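Tartronate semialdehyde reductase (Salmonella typhimurium, PDB 1VPD) probably catalyses the NAD(P)H-dependent reduction of tartronate semialdehyde (2-hydroxy-3-oxopropanoate) to D-glycerate, the last step from galactarate to D-glycerate. Local coordinates at residues S30-D35 against G48-S53; G143-F148 against V162-D167; A188-L193 against A284-Y289. One frame throughout, in Å; residues are numbered along the deposited sequence.

Contacts 1 and 2 both belong to the N-terminal nucleotide-binding domain and mark the two margins of its mixed sheet: contact 1 pairs edge strand 50-51 with strand 30-34, and contact 2 sets the start of helix 145-156 on the opposite edge strand, 161-166. Their centres lie about 26 Å apart. Contact 3 joins two helices of the C-terminal helical domain, about 40 Å from contact 1 and about 36 Å from contact 2, centre to centre. The three follow one another along the chain, helix 170-198 leading directly from strand 161-166 to contact 3. Contacts 1 and 2 thus belong to the part that probably holds the dinucleotide, whereas contact 3 is packing away from the predicted sites.

Contact 1 (S30-D35 against G48-S53); sequences SLVVSD and GAETAS
Val32 and Glu50 form a parallel beta bridge, their CA atoms 4.6 Å apart. Two backbone bonds define it: Glu50 N donates to Leu31 O at 2.9 Å, and Val33 N donates to Glu50 O, also at 2.9 Å. The two segments run 48° apart end to end, and regular pairing is confined to this short part. A side-chain bond adds a third link: Thr51 OG1 donates to Val33 O at 2.7 Å, almost in line with the carbonyl bond; it is turned there by a chi1 of -173°, which sets the hydroxyl anti to the backbone N.

Val33 and Ala49 pack on one face of the sheet, where Val33 CG1 lies 3.8 Å from Ala49 CB. On the other face Val32 CG1 leans over the Thr51 backbone, 3.7 Å from Thr51 C, and reaches the methyl of Ala52. Water finishes the polar edges. One molecule bridges Leu31 O and Glu50 OE1, an oxygen that also forms a salt bridge with Lys7, while another links Ser34 OG to Ala52 O. Gly48, with its positive phi, closes helix 38-46 in a Schellman motif and turns the chain into the edge strand.

The pairing joins the two strands of a beta-alpha-beta crossover, right-handed as in Rossmann folds, with helix 38-46 as its connection. Strand 7-11 pairs with the other side of strand 30-34, and the side chain of Val33 lies close to that of Leu13, part of the predicted NAD(+) site. Helix 38-46 packs on Ala49 and Thr51, whereas helix 55-61 meets Ser34 and Ala52.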
# COMPACT_ATOMS: atom_id res chain seq x y z
N SER A 30 15.77 13.43 9.75
CA SER A 30 15.05 13.92 10.92
C SER A 30 13.57 14.01 10.59
O SER A 30 13.20 14.65 9.61
CB SER A 30 15.57 15.31 11.33
OG SER A 30 16.96 15.23 11.60
N LEU A 31 12.74 13.35 11.39
CA LEU A 31 11.31 13.26 11.12
C LEU A 31 10.48 13.99 12.15
O LEU A 31 10.84 14.06 13.32
CB LEU A 31 10.83 11.80 11.09
CG LEU A 31 11.44 10.82 10.10
CD1 LEU A 31 10.53 9.60 9.99
CD2 LEU A 31 11.67 11.39 8.75
N VAL A 32 9.37 14.55 11.69
CA VAL A 32 8.29 14.99 12.54
C VAL A 32 7.05 14.19 12.12
O VAL A 32 6.57 14.34 10.99
CB VAL A 32 8.02 16.50 12.44
CG1 VAL A 32 7.06 16.93 13.53
CG2 VAL A 32 9.32 17.30 12.54
N VAL A 33 6.54 13.37 13.03
CA VAL A 33 5.54 12.36 12.71
C VAL A 33 4.21 12.56 13.40
O VAL A 33 4.10 13.21 14.45
CB VAL A 33 6.09 10.93 12.99
CG1 VAL A 33 7.42 10.73 12.35
CG2 VAL A 33 6.15 10.59 14.49
N SER A 34 3.16 12.01 12.78
CA SER A 34 1.85 11.95 13.40
C SER A 34 1.10 10.71 12.91
O SER A 34 1.41 10.15 11.86
CB SER A 34 1.04 13.19 13.12
OG SER A 34 -0.21 13.12 13.80
N ASP A 35 0.15 10.29 13.74
CA ASP A 35 -0.77 9.21 13.45
C ASP A 35 -1.97 9.38 14.37
O ASP A 35 -1.87 10.03 15.41
CB ASP A 35 -0.10 7.85 13.68
CG ASP A 35 -0.97 6.69 13.23
OD1 ASP A 35 -1.01 6.46 12.00
OD2 ASP A 35 -1.65 5.99 14.01
N GLY A 48 13.60 7.89 17.46
CA GLY A 48 14.30 9.13 17.16
C GLY A 48 13.49 10.27 16.56
O GLY A 48 14.02 11.38 16.40
N ALA A 49 12.21 10.04 16.24
CA ALA A 49 11.40 11.10 15.63
C ALA A 49 10.97 12.15 16.63
O ALA A 49 10.88 11.89 17.83
CB ALA A 49 10.16 10.51 14.97
N GLU A 50 10.67 13.33 16.12
CA GLU A 50 9.82 14.28 16.82
C GLU A 50 8.37 14.15 16.36
O GLU A 50 8.06 13.35 15.47
CB GLU A 50 10.31 15.70 16.56
CG GLU A 50 11.72 15.91 17.08
CD GLU A 50 12.12 17.35 17.02
OE1 GLU A 50 12.20 17.86 15.88
OE2 GLU A 50 12.33 17.94 18.11
N THR A 51 7.48 14.90 17.00
CA THR A 51 6.06 14.91 16.66
C THR A 51 5.46 16.31 16.79
O THR A 51 6.10 17.22 17.33
CB THR A 51 5.30 13.87 17.51
OG1 THR A 51 3.94 13.76 17.07
CG2 THR A 51 5.21 14.29 19.02
N ALA A 52 4.27 16.50 16.23
CA ALA A 52 3.50 17.73 16.42
C ALA A 52 2.03 17.38 16.45
O ALA A 52 1.66 16.28 16.02
CB ALA A 52 3.79 18.73 15.30
N SER A 53 1.19 18.30 16.93
CA SER A 53 -0.19 17.99 17.28
C SER A 53 -1.15 18.01 16.09
O SER A 53 -2.29 17.54 16.20
CB SER A 53 -0.71 18.94 18.37
OG SER A 53 -0.06 18.69 19.63
O HOH W 1 14.25 12.66 13.96
O HOH W 2 12.92 15.79 13.74
O HOH W 3 -0.47 14.72 15.79

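Contact 2 (G143-F148 against V162-D167); sequences GDKAIF and VVHTGD
Phe148 and His164 carry the aromatic part of this contact, which sets the first turn of helix 145-156 against edge strand 161-166. His164 CB sits squarely over the Phe148 ring, 3.6 Å from its centroid and 8° off the ring normal, a CH-pi contact. The two rings form an oblique pair, centroids 5.0 Å apart and planes at 36°. With chi1 at 176° Phe148 CG is anti to the backbone N, and the ring reaches down to the strand, where CE1 and CZ also approach the backbone N of His164.

Apolar packing extends this patch along the strand. Val162 CG1 lies 3.7 Å from Phe148 CE1, meeting the ring obliquely. Nearer the helix start, the aliphatic part of Lys145 crosses the histidine: in the conformer described, Lys145 CD comes within 3.6 Å of His164 CD2 and NZ forms a salt bridge with Asp149.

Hydrogen bonds join the ends of the segments. Gly143 N donates to Gly166 O at 2.9 Å, and a water donates to both Gly143 O and Asp167 OD1, linking the two segments beside the Gly143-Gly166 bond. Asp144 is the N-cap of the helix: in the conformer described here its OD1 accepts from Ala146 N at 2.8 Å, with the N-H arriving from above the carboxylate plane.

The contact completes a beta-alpha-beta unit at the margin of the sheet. Strand 137-142 runs parallel to strand 161-166 and bonds to it through Val163 and Thr165; its Val141 touches both Phe148 and Val162, and Met155, farther along helix 145-156, packs on the same two side chains.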
# COMPACT_ATOMS: atom_id res chain seq x y z
N GLY A 143 4.13 12.55 -11.15
CA GLY A 143 4.34 13.97 -10.86
C GLY A 143 5.46 14.54 -11.71
O GLY A 143 5.90 13.93 -12.66
N ASP A 144 5.90 15.73 -11.36
CA ASP A 144 6.98 16.43 -12.08
C ASP A 144 8.33 15.76 -11.91
O ASP A 144 8.75 15.45 -10.80
CB ASP A 144 7.00 17.88 -11.58
CG ASP A 144 8.14 18.71 -12.14
OD1 ASP A 144 9.02 18.20 -12.85
OD2 ASP A 144 8.22 19.91 -11.90
N LYS A 145 9.02 15.53 -13.01
CA LYS A 145 10.32 14.87 -12.96
C LYS A 145 11.33 15.58 -12.04
O LYS A 145 12.11 14.93 -11.37
CB LYS A 145 10.93 14.75 -14.36
CG LYS A 145 12.26 13.97 -14.41
CD LYS A 145 12.18 12.61 -13.69
CE LYS A 145 13.06 11.54 -14.35
NZ LYS A 145 14.39 11.35 -13.66
N ALA A 146 11.31 16.91 -12.03
CA ALA A 146 12.25 17.66 -11.20
C ALA A 146 12.04 17.36 -9.74
O ALA A 146 13.00 17.25 -8.99
CB ALA A 146 12.14 19.13 -11.45
N ILE A 147 10.77 17.22 -9.34
CA ILE A 147 10.42 16.95 -7.96
C ILE A 147 10.76 15.49 -7.62
O ILE A 147 11.32 15.20 -6.56
CB ILE A 147 8.93 17.28 -7.69
CG1 ILE A 147 8.59 18.73 -8.09
CG2 ILE A 147 8.55 17.01 -6.25
CD1 ILE A 147 9.24 19.79 -7.27
N PHE A 148 10.44 14.58 -8.54
CA PHE A 148 10.89 13.19 -8.42
C PHE A 148 12.40 13.11 -8.18
O PHE A 148 12.87 12.44 -7.26
CB PHE A 148 10.50 12.40 -9.68
CG PHE A 148 11.00 10.99 -9.70
CD1 PHE A 148 10.22 9.95 -9.17
CD2 PHE A 148 12.25 10.69 -10.21
CE1 PHE A 148 10.71 8.66 -9.15
CE2 PHE A 148 12.74 9.41 -10.20
CZ PHE A 148 11.95 8.38 -9.66
N VAL A 162 12.77 2.78 -6.98
CA VAL A 162 11.91 3.96 -7.10
C VAL A 162 11.88 4.38 -8.56
O VAL A 162 12.91 4.75 -9.13
CB VAL A 162 12.39 5.12 -6.21
CG1 VAL A 162 11.47 6.31 -6.34
CG2 VAL A 162 12.49 4.68 -4.75
N VAL A 163 10.70 4.29 -9.17
CA VAL A 163 10.56 4.51 -10.61
C VAL A 163 9.49 5.56 -10.92
O VAL A 163 8.37 5.51 -10.41
CB VAL A 163 10.20 3.17 -11.33
CG1 VAL A 163 9.81 3.41 -12.79
CG2 VAL A 163 11.35 2.17 -11.21
N HIS A 164 9.83 6.50 -11.79
CA HIS A 164 8.92 7.53 -12.25
C HIS A 164 8.10 7.00 -13.42
O HIS A 164 8.65 6.57 -14.44
CB HIS A 164 9.76 8.74 -12.69
CG HIS A 164 8.97 9.94 -13.09
ND1 HIS A 164 7.94 10.46 -12.34
CD2 HIS A 164 9.09 10.76 -14.15
CE1 HIS A 164 7.45 11.54 -12.92
NE2 HIS A 164 8.13 11.74 -14.03
N THR A 165 6.77 7.03 -13.29
CA THR A 165 5.90 6.39 -14.27
C THR A 165 5.07 7.34 -15.11
O THR A 165 4.42 6.92 -16.07
CB THR A 165 4.94 5.38 -13.57
OG1 THR A 165 4.11 6.08 -12.63
CG2 THR A 165 5.71 4.33 -12.80
N GLY A 166 5.06 8.63 -14.76
CA GLY A 166 4.32 9.61 -15.52
C GLY A 166 3.94 10.84 -14.71
O GLY A 166 4.55 11.10 -13.66
N ASP A 167 2.96 11.58 -15.22
CA ASP A 167 2.44 12.78 -14.56
C ASP A 167 1.64 12.37 -13.32
O ASP A 167 1.37 11.18 -13.10
CB ASP A 167 1.50 13.56 -15.49
CG ASP A 167 2.21 14.14 -16.72
OD1 ASP A 167 3.44 14.27 -16.73
OD2 ASP A 167 1.56 14.50 -17.73
O HOH W 4 5.90 13.75 -15.53

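Contact 3 (A188-L193 against A284-Y289)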
# COMPACT_ATOMS: atom_id res chain seq x y z
N ALA A 188 -4.95 -17.17 -7.66
CA ALA A 188 -4.45 -18.27 -8.46
C ALA A 188 -3.73 -19.32 -7.63
O ALA A 188 -3.93 -20.52 -7.82
CB ALA A 188 -3.50 -17.73 -9.56
N MSE A 189 -2.86 -18.86 -6.73
CA MSE A 189 -2.21 -19.74 -5.76
C MSE A 189 -3.25 -20.55 -4.99
O MSE A 189 -3.11 -21.75 -4.83
CB MSE A 189 -1.36 -18.93 -4.77
CG MSE A 189 -0.87 -19.73 -3.60
SE MSE A 189 -0.15 -18.60 -2.22
CE MSE A 189 -1.85 -17.99 -1.54
N SER A 190 -4.30 -19.89 -4.51
CA SER A 190 -5.34 -20.51 -3.69
C SER A 190 -6.12 -21.57 -4.48
O SER A 190 -6.34 -22.69 -4.01
CB SER A 190 -6.29 -19.43 -3.18
OG SER A 190 -5.61 -18.50 -2.35
N GLU A 191 -6.48 -21.22 -5.72
CA GLU A 191 -7.20 -22.09 -6.62
C GLU A 191 -6.37 -23.36 -6.87
O GLU A 191 -6.88 -24.47 -6.78
CB GLU A 191 -7.49 -21.34 -7.92
CG GLU A 191 -8.38 -22.08 -8.89
CD GLU A 191 -9.07 -21.21 -9.93
OE1 GLU A 191 -9.73 -20.20 -9.58
OE2 GLU A 191 -8.98 -21.58 -11.11
N ALA A 192 -5.09 -23.17 -7.18
CA ALA A 192 -4.20 -24.27 -7.50
C ALA A 192 -3.88 -25.18 -6.30
O ALA A 192 -3.90 -26.40 -6.42
CB ALA A 192 -2.92 -23.74 -8.10
N LEU A 193 -3.57 -24.58 -5.16
CA LEU A 193 -3.26 -25.37 -3.95
C LEU A 193 -4.49 -26.12 -3.45
O LEU A 193 -4.38 -27.27 -3.03
CB LEU A 193 -2.65 -24.49 -2.84
CG LEU A 193 -1.27 -23.92 -3.12
CD1 LEU A 193 -0.80 -23.11 -1.91
CD2 LEU A 193 -0.24 -24.98 -3.46
N ALA A 284 -6.15 -14.61 3.08
CA ALA A 284 -7.45 -15.22 3.39
C ALA A 284 -8.34 -15.42 2.16
O ALA A 284 -9.39 -16.05 2.23
CB ALA A 284 -8.18 -14.43 4.47
N LEU A 285 -7.92 -14.93 0.99
CA LEU A 285 -8.58 -15.36 -0.23
C LEU A 285 -8.56 -16.87 -0.33
O LEU A 285 -9.46 -17.47 -0.90
CB LEU A 285 -7.88 -14.78 -1.46
CG LEU A 285 -8.41 -13.52 -2.09
CD1 LEU A 285 -7.37 -13.00 -3.07
CD2 LEU A 285 -9.74 -13.79 -2.78
N ALA A 286 -7.53 -17.52 0.22
CA ALA A 286 -7.49 -18.99 0.26
C ALA A 286 -8.71 -19.59 0.95
O ALA A 286 -9.21 -20.64 0.52
CB ALA A 286 -6.20 -19.49 0.91
N CYS A 287 -9.20 -18.92 1.99
CA CYS A 287 -10.34 -19.41 2.76
C CYS A 287 -11.62 -19.45 1.92
O CYS A 287 -12.48 -20.30 2.16
CB CYS A 287 -10.53 -18.60 4.04
SG CYS A 287 -9.03 -18.45 5.05
N TYR A 288 -11.76 -18.55 0.94
CA TYR A 288 -12.88 -18.60 0.01
C TYR A 288 -12.89 -19.94 -0.73
O TYR A 288 -13.91 -20.63 -0.79
CB TYR A 288 -12.80 -17.42 -0.97
CG TYR A 288 -13.85 -17.45 -2.05
CD1 TYR A 288 -15.10 -16.88 -1.85
CD2 TYR A 288 -13.60 -18.03 -3.29
CE1 TYR A 288 -16.08 -16.91 -2.84
CE2 TYR A 288 -14.57 -18.07 -4.28
CZ TYR A 288 -15.81 -17.51 -4.05
OH TYR A 288 -16.77 -17.52 -5.02
N TYR A 289 -11.75 -20.29 -1.30
CA TYR A 289 -11.62 -21.55 -2.00
C TYR A 289 -11.78 -22.76 -1.07
O TYR A 289 -12.40 -23.75 -1.45
CB TYR A 289 -10.26 -21.62 -2.67
CG TYR A 289 -10.17 -20.79 -3.93
CD1 TYR A 289 -10.51 -21.34 -5.16
CD2 TYR A 289 -9.77 -19.46 -3.90
CE1 TYR A 289 -10.45 -20.59 -6.32
CE2 TYR A 289 -9.69 -18.70 -5.06
CZ TYR A 289 -10.02 -19.28 -6.27
OH TYR A 289 -9.92 -18.54 -7.43
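Ser190 and Ala286 bring the two backbones closest, their CA atoms 4.7 Å apart, where helices 188-193 and 285-289 run in broadly the same direction with a crossing angle of -35° and axes 8.6 Å apart. This is helix-helix packing within the all-helical C-terminal domain of the 3-hydroxyisobutyrate dehydrogenase-related family, and it ties the long helix 170-198 to the last helix of the chain, 285-293.

Small residues permit the close approach. Ser190 CB and OG lie against the backbone of Ala286, OG 3.3 Å from Ala286 CA, and the alanine methyl packs beside the same hydroxyl. That hydroxyl is not bonded across the interface: a chi1 of -62° holds it beside its own backbone N, and it pairs with Ile186 O one turn back in its own helix.

One turn after Ala286, Tyr289 lays its ring along helix 188-193. One ring face receives the peptide between Ser190 and Glu191, with Glu191 N 3.9 Å above the ring plane and over its centre. Over the same face, toward its rim, Ser190 CB lies 3.6 Å from Tyr289 CD2 and Glu191 CB lies 3.4 Å from Tyr289 CE1. The ring thus lies flat on the backbone and CB atoms of two successive residues, with Tyr288 CD2 of its own helix against its opposite face.

Around this pair, helix 218-228 packs on Met189, a selenomethionine here, and on Ala286, while Met268 of helix 260-274 touches Tyr289.

The glutamate chain extends past the ring and crosses it obliquely, carboxylate and ring planes 51° apart, and at its end Tyr289 OH donates to the anti lone pair of Glu191 OE1 at 2.7 Å.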